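Local atomic coordinates of protein male-specific lethal-3 (Drosophila melanogaster, PDB entry 3M9Q), a protein that reads a methylated histone H3 tail through its chromodomain, as part of the complex that doubles transcription from the single male X chromosome. Residues L19-K22 with G23-V26; D84-E87 with N88-Q92. The protein carries 1 engineered substitution. One frame throughout, in Å; residues are numbered along the deposited sequence.

Interaction 1 (L19-K22 with G23-V26); sequences LFHK and GEIV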
loop_
_atom_site.group_PDB
_atom_site.type_symbol
_atom_site.label_atom_id
_atom_site.label_comp_id
_atom_site.label_asym_id
_atom_site.label_seq_id
_atom_site.Cartn_x
_atom_site.Cartn_y
_atom_site.Cartn_z
ATOM N N LEU A 19 3.539 -9.558 4.374
ATOM C CA LEU A 19 3.096 -9.919 3.024
ATOM C C LEU A 19 3.883 -9.260 1.918
ATOM O O LEU A 19 3.787 -9.667 0.763
ATOM C CB LEU A 19 1.621 -9.588 2.857
ATOM C CG LEU A 19 0.672 -10.347 3.784
ATOM C CD1 LEU A 19 -0.761 -9.991 3.435
ATOM C CD2 LEU A 19 0.888 -11.848 3.705
ATOM N N PHE A 20 4.646 -8.238 2.282
ATOM C CA PHE A 20 5.464 -7.467 1.332
ATOM C C PHE A 20 6.848 -7.276 1.918
ATOM O O PHE A 20 7.026 -7.357 3.138
ATOM C CB PHE A 20 4.808 -6.108 1.029
ATOM C CG PHE A 20 3.382 -6.218 0.560
ATOM C CD1 PHE A 20 3.089 -6.425 -0.780
ATOM C CD2 PHE A 20 2.334 -6.134 1.456
ATOM C CE1 PHE A 20 1.778 -6.536 -1.191
ATOM C CE2 PHE A 20 1.037 -6.259 1.050
ATOM C CZ PHE A 20 0.754 -6.457 -0.273
ATOM N N HIS A 21 7.822 -7.004 1.065
ATOM C CA HIS A 21 9.214 -6.892 1.504
ATOM C C HIS A 21 9.857 -5.589 1.076
ATOM O O HIS A 21 9.442 -4.956 0.107
ATOM C CB HIS A 21 10.042 -8.076 0.982
ATOM C CG HIS A 21 10.102 -8.170 -0.511
ATOM N ND1 HIS A 21 9.223 -8.938 -1.249
ATOM C CD2 HIS A 21 10.936 -7.592 -1.405
ATOM C CE1 HIS A 21 9.518 -8.827 -2.532
ATOM N NE2 HIS A 21 10.548 -8.012 -2.657
ATOM N N LYS A 22 10.878 -5.190 1.818
ATOM C CA LYS A 22 11.677 -4.020 1.455
ATOM C C LYS A 22 12.160 -4.116 0.017
ATOM O O LYS A 22 12.709 -5.130 -0.405
ATOM C CB LYS A 22 12.874 -3.847 2.403
ATOM C CG LYS A 22 13.718 -2.618 2.077
ATOM C CD LYS A 22 14.756 -2.296 3.149
ATOM C CE LYS A 22 15.526 -1.013 2.804
ATOM N NZ LYS A 22 16.503 -0.616 3.869
ATOM N N GLY A 23 11.961 -3.034 -0.728
ATOM C CA GLY A 23 12.379 -2.941 -2.121
ATOM C C GLY A 23 11.302 -3.310 -3.116
ATOM O O GLY A 23 11.422 -3.016 -4.295
ATOM N N GLU A 24 10.252 -3.963 -2.643
ATOM C CA GLU A 24 9.158 -4.407 -3.525
ATOM C C GLU A 24 8.367 -3.237 -4.086
ATOM O O GLU A 24 8.105 -2.256 -3.390
ATOM C CB GLU A 24 8.211 -5.327 -2.750
ATOM C CG GLU A 24 7.236 -6.089 -3.612
ATOM C CD GLU A 24 6.379 -7.057 -2.829
ATOM O OE1 GLU A 24 6.521 -7.149 -1.594
ATOM O OE2 GLU A 24 5.549 -7.747 -3.451
ATOM N N ILE A 25 7.985 -3.359 -5.348
ATOM C CA ILE A 25 7.029 -2.437 -5.955
ATOM C C ILE A 25 5.637 -2.966 -5.658
ATOM O O ILE A 25 5.343 -4.133 -5.900
ATOM C CB ILE A 25 7.216 -2.297 -7.482
ATOM C CG1 ILE A 25 8.641 -1.855 -7.828
ATOM C CG2 ILE A 25 6.197 -1.302 -8.045
ATOM C CD1 ILE A 25 9.094 -0.578 -7.146
ATOM N N VAL A 26 4.806 -2.097 -5.100
ATOM C CA VAL A 26 3.437 -2.435 -4.705
ATOM C C VAL A 26 2.493 -1.334 -5.164
ATOM O O VAL A 26 2.920 -0.227 -5.484
ATOM C CB VAL A 26 3.329 -2.627 -3.170
ATOM C CG1 VAL A 26 4.239 -3.770 -2.699
ATOM C CG2 VAL A 26 3.646 -1.315 -2.427
#

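Interaction 2 (D84-E87 with N88-Q92); sequences DTEE and NRQLQ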
loop_
_atom_site.group_PDB
_atom_site.type_symbol
_atom_site.label_atom_id
_atom_site.label_comp_id
_atom_site.label_asym_id
_atom_site.label_seq_id
_atom_site.Cartn_x
_atom_site.Cartn_y
_atom_site.Cartn_z
ATOM N N ASP A 84 2.154 -6.352 -7.340
ATOM C CA ASP A 84 2.380 -5.727 -8.659
ATOM C C ASP A 84 2.213 -6.716 -9.809
ATOM O O ASP A 84 3.074 -6.851 -10.672
ATOM C CB ASP A 84 3.778 -5.120 -8.685
ATOM C CG ASP A 84 4.001 -4.190 -9.858
ATOM O OD1 ASP A 84 3.004 -3.677 -10.415
ATOM O OD2 ASP A 84 5.185 -3.985 -10.204
ATOM N N THR A 85 1.096 -7.420 -9.797
ATOM C CA THR A 85 0.733 -8.379 -10.849
ATOM C C THR A 85 0.121 -7.672 -12.049
ATOM O O THR A 85 -0.354 -6.549 -11.954
ATOM C CB THR A 85 -0.306 -9.375 -10.334
ATOM O OG1 THR A 85 -1.478 -8.637 -9.970
ATOM C CG2 THR A 85 0.221 -10.176 -9.135
ATOM N N GLU A 86 0.111 -8.347 -13.187
ATOM C CA GLU A 86 -0.507 -7.794 -14.390
ATOM C C GLU A 86 -1.965 -7.434 -14.125
ATOM O O GLU A 86 -2.458 -6.390 -14.561
ATOM C CB GLU A 86 -0.390 -8.774 -15.569
ATOM C CG GLU A 86 -1.307 -8.468 -16.764
ATOM C CD GLU A 86 -0.999 -7.181 -17.519
ATOM O OE1 GLU A 86 -0.043 -6.463 -17.167
ATOM O OE2 GLU A 86 -1.745 -6.900 -18.485
ATOM N N GLU A 87 -2.645 -8.293 -13.384
ATOM C CA GLU A 87 -4.069 -8.092 -13.127
ATOM C C GLU A 87 -4.287 -6.818 -12.305
ATOM O O GLU A 87 -5.198 -6.033 -12.575
ATOM C CB GLU A 87 -4.681 -9.319 -12.441
ATOM C CG GLU A 87 -4.760 -10.553 -13.364
ATOM C CD GLU A 87 -3.393 -11.023 -13.881
ATOM O OE1 GLU A 87 -2.454 -11.186 -13.065
ATOM O OE2 GLU A 87 -3.263 -11.233 -15.116
ATOM N N ASN A 88 -3.426 -6.589 -11.325
ATOM C CA ASN A 88 -3.553 -5.385 -10.496
ATOM C C ASN A 88 -3.093 -4.130 -11.232
ATOM O O ASN A 88 -3.628 -3.046 -11.018
ATOM C CB ASN A 88 -2.856 -5.548 -9.151
ATOM C CG ASN A 88 -3.604 -6.500 -8.240
ATOM O OD1 ASN A 88 -4.827 -6.631 -8.339
ATOM N ND2 ASN A 88 -2.883 -7.167 -7.358
ATOM N N ARG A 89 -2.145 -4.282 -12.147
ATOM C CA ARG A 89 -1.763 -3.176 -13.027
ATOM C C ARG A 89 -2.927 -2.745 -13.906
ATOM O O ARG A 89 -3.152 -1.554 -14.152
ATOM C CB ARG A 89 -0.563 -3.550 -13.901
ATOM C CG ARG A 89 0.739 -3.652 -13.135
ATOM C CD ARG A 89 1.904 -3.938 -14.050
ATOM N NE ARG A 89 3.090 -4.301 -13.289
ATOM C CZ ARG A 89 4.319 -4.368 -13.782
ATOM N NH1 ARG A 89 4.560 -4.089 -15.054
ATOM N NH2 ARG A 89 5.311 -4.706 -12.997
ATOM N N GLN A 90 -3.667 -3.728 -14.397
ATOM C CA GLN A 90 -4.849 -3.446 -15.212
ATOM C C GLN A 90 -5.928 -2.783 -14.365
ATOM O O GLN A 90 -6.574 -1.839 -14.800
ATOM C CB GLN A 90 -5.391 -4.708 -15.893
ATOM C CG GLN A 90 -4.481 -5.233 -17.008
ATOM C CD GLN A 90 -4.416 -4.328 -18.227
ATOM O OE1 GLN A 90 -5.209 -3.392 -18.381
ATOM N NE2 GLN A 90 -3.460 -4.599 -19.100
ATOM N N LEU A 91 -6.111 -3.258 -13.141
ATOM C CA LEU A 91 -7.081 -2.644 -12.221
ATOM C C LEU A 91 -6.729 -1.177 -12.004
ATOM O O LEU A 91 -7.588 -0.296 -12.055
ATOM C CB LEU A 91 -7.123 -3.391 -10.886
ATOM C CG LEU A 91 -8.005 -2.776 -9.797
ATOM C CD1 LEU A 91 -9.464 -2.727 -10.241
ATOM C CD2 LEU A 91 -7.866 -3.558 -8.503
ATOM N N GLN A 92 -5.447 -0.916 -11.792
ATOM C CA GLN A 92 -4.987 0.460 -11.594
ATOM C C GLN A 92 -5.370 1.340 -12.793
ATOM O O GLN A 92 -5.854 2.459 -12.636
ATOM C CB GLN A 92 -3.478 0.458 -11.357
ATOM C CG GLN A 92 -2.847 1.833 -11.245
ATOM C CD GLN A 92 -1.356 1.725 -11.051
ATOM O OE1 GLN A 92 -0.726 0.812 -11.599
ATOM N NE2 GLN A 92 -0.783 2.614 -10.240
#

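Interaction 1 (L19-K22 with G23-V26)
Two hydrogen bonds tie His21 to Glu24, one from each end of the acidic residue. Its backbone N donates to His21 O at 3.0 Å, closing a type II beta turn with Lys22 and Gly23 at the corners; Gly23 has a positive phi of 94°, where a CB would be jammed against Lys22 O. The side chain runs extended back beside the His21 ring, with CG anti to Glu24 N (chi1 -167°), which brings OE1 3.0 Å from His21 N. The other oxygen, OE2, forms a salt bridge with Lys83. Stacking adds to this grip. Glu24 CB sits over one face of the imidazole, 3.7 Å from the centroid of the His21 ring in a CH-pi contact, and the carboxylate plane lies within 13° of the ring plane. Apolar packing follows on the buried side, where Phe20 CD1 meets Val26 CG1 at 3.5 Å. With an alanine in place of Glu24, His21 N would probably lose its acceptor and Lys83 its carboxylate mate. The arrangement is a type II beta turn, its glycine at the third position, leading into strand 25-29, the first strand of the chromodomain sheet.

Interaction 2 (D84-E87 with N88-Q92)
Arg89 reaches back along the start of the helix to Asp84, and most of its side chain meets something on the way. CB lies beside two backbone oxygens, those of Thr85 and Glu86. CG passes 3.3 Å from Thr85 O, the same carbonyl that accepts the Arg89 backbone N-H, and also nears Asp84 OD1. From CG to NE the chain is extended, carrying CD past OD1 and delivering the guanidinium side-on to the carboxylate: NE bonds Asp84 OD1 and NH2 bonds Asp84 OD2, both at 2.9 Å. The fork is not coplanar. The two planes are 26° apart, and both nitrogens come from above the carboxylate plane; the oxygens in turn lie out of the guanidinium plane, and the N-H...O angles are well short of straight. Holding both oxygens at once, this salt bridge should limit rotation of either group.

One turn of helix separates Glu86 from Gln90, whose NE2 donates to Glu86 OE2 in an almost straight bond of 2.9 Å (174°). Both chains bend at chi2 to meet there, the oxygen lying in the amide plane. Thr85 closes the helix start: its OG1, placed between its own backbone N and carbonyl carbon (chi1 62°), accepts from Asn88 N at 3.1 Å. Asn88 ND2 turns instead to Lys83 O. The backbone bonds from Gln90 N to Glu86 O and from Leu91 N to Glu87 O continue the helical ladder. Together these features make a threonine N-cap, flanked by the Asp84-Arg89 salt bridge and the Glu86-Gln90 hydrogen bond, at the start of the chromodomain's C-terminal helix 86-100.

Overall arrangement
From the N terminus, the chain first meets interaction 1, whose turn closes a short loop and sends the backbone into strand 25-29. Strands 39-51, 57-65 and 74-76 follow before strand 81-83 returns to the other flank of strand 25-29. Interaction 2 then opens where that last strand gives way to helix 86-100. The two contacts are in series, neither nesting nor crossing, with centres about 15 Å apart. They nevertheless touch, since Asp84 CB packs 3.3 Å from Ile25 O. Lys83, at the end of that last strand, has a partner in each. The entry to the first strand and the exit from the last are thus held together.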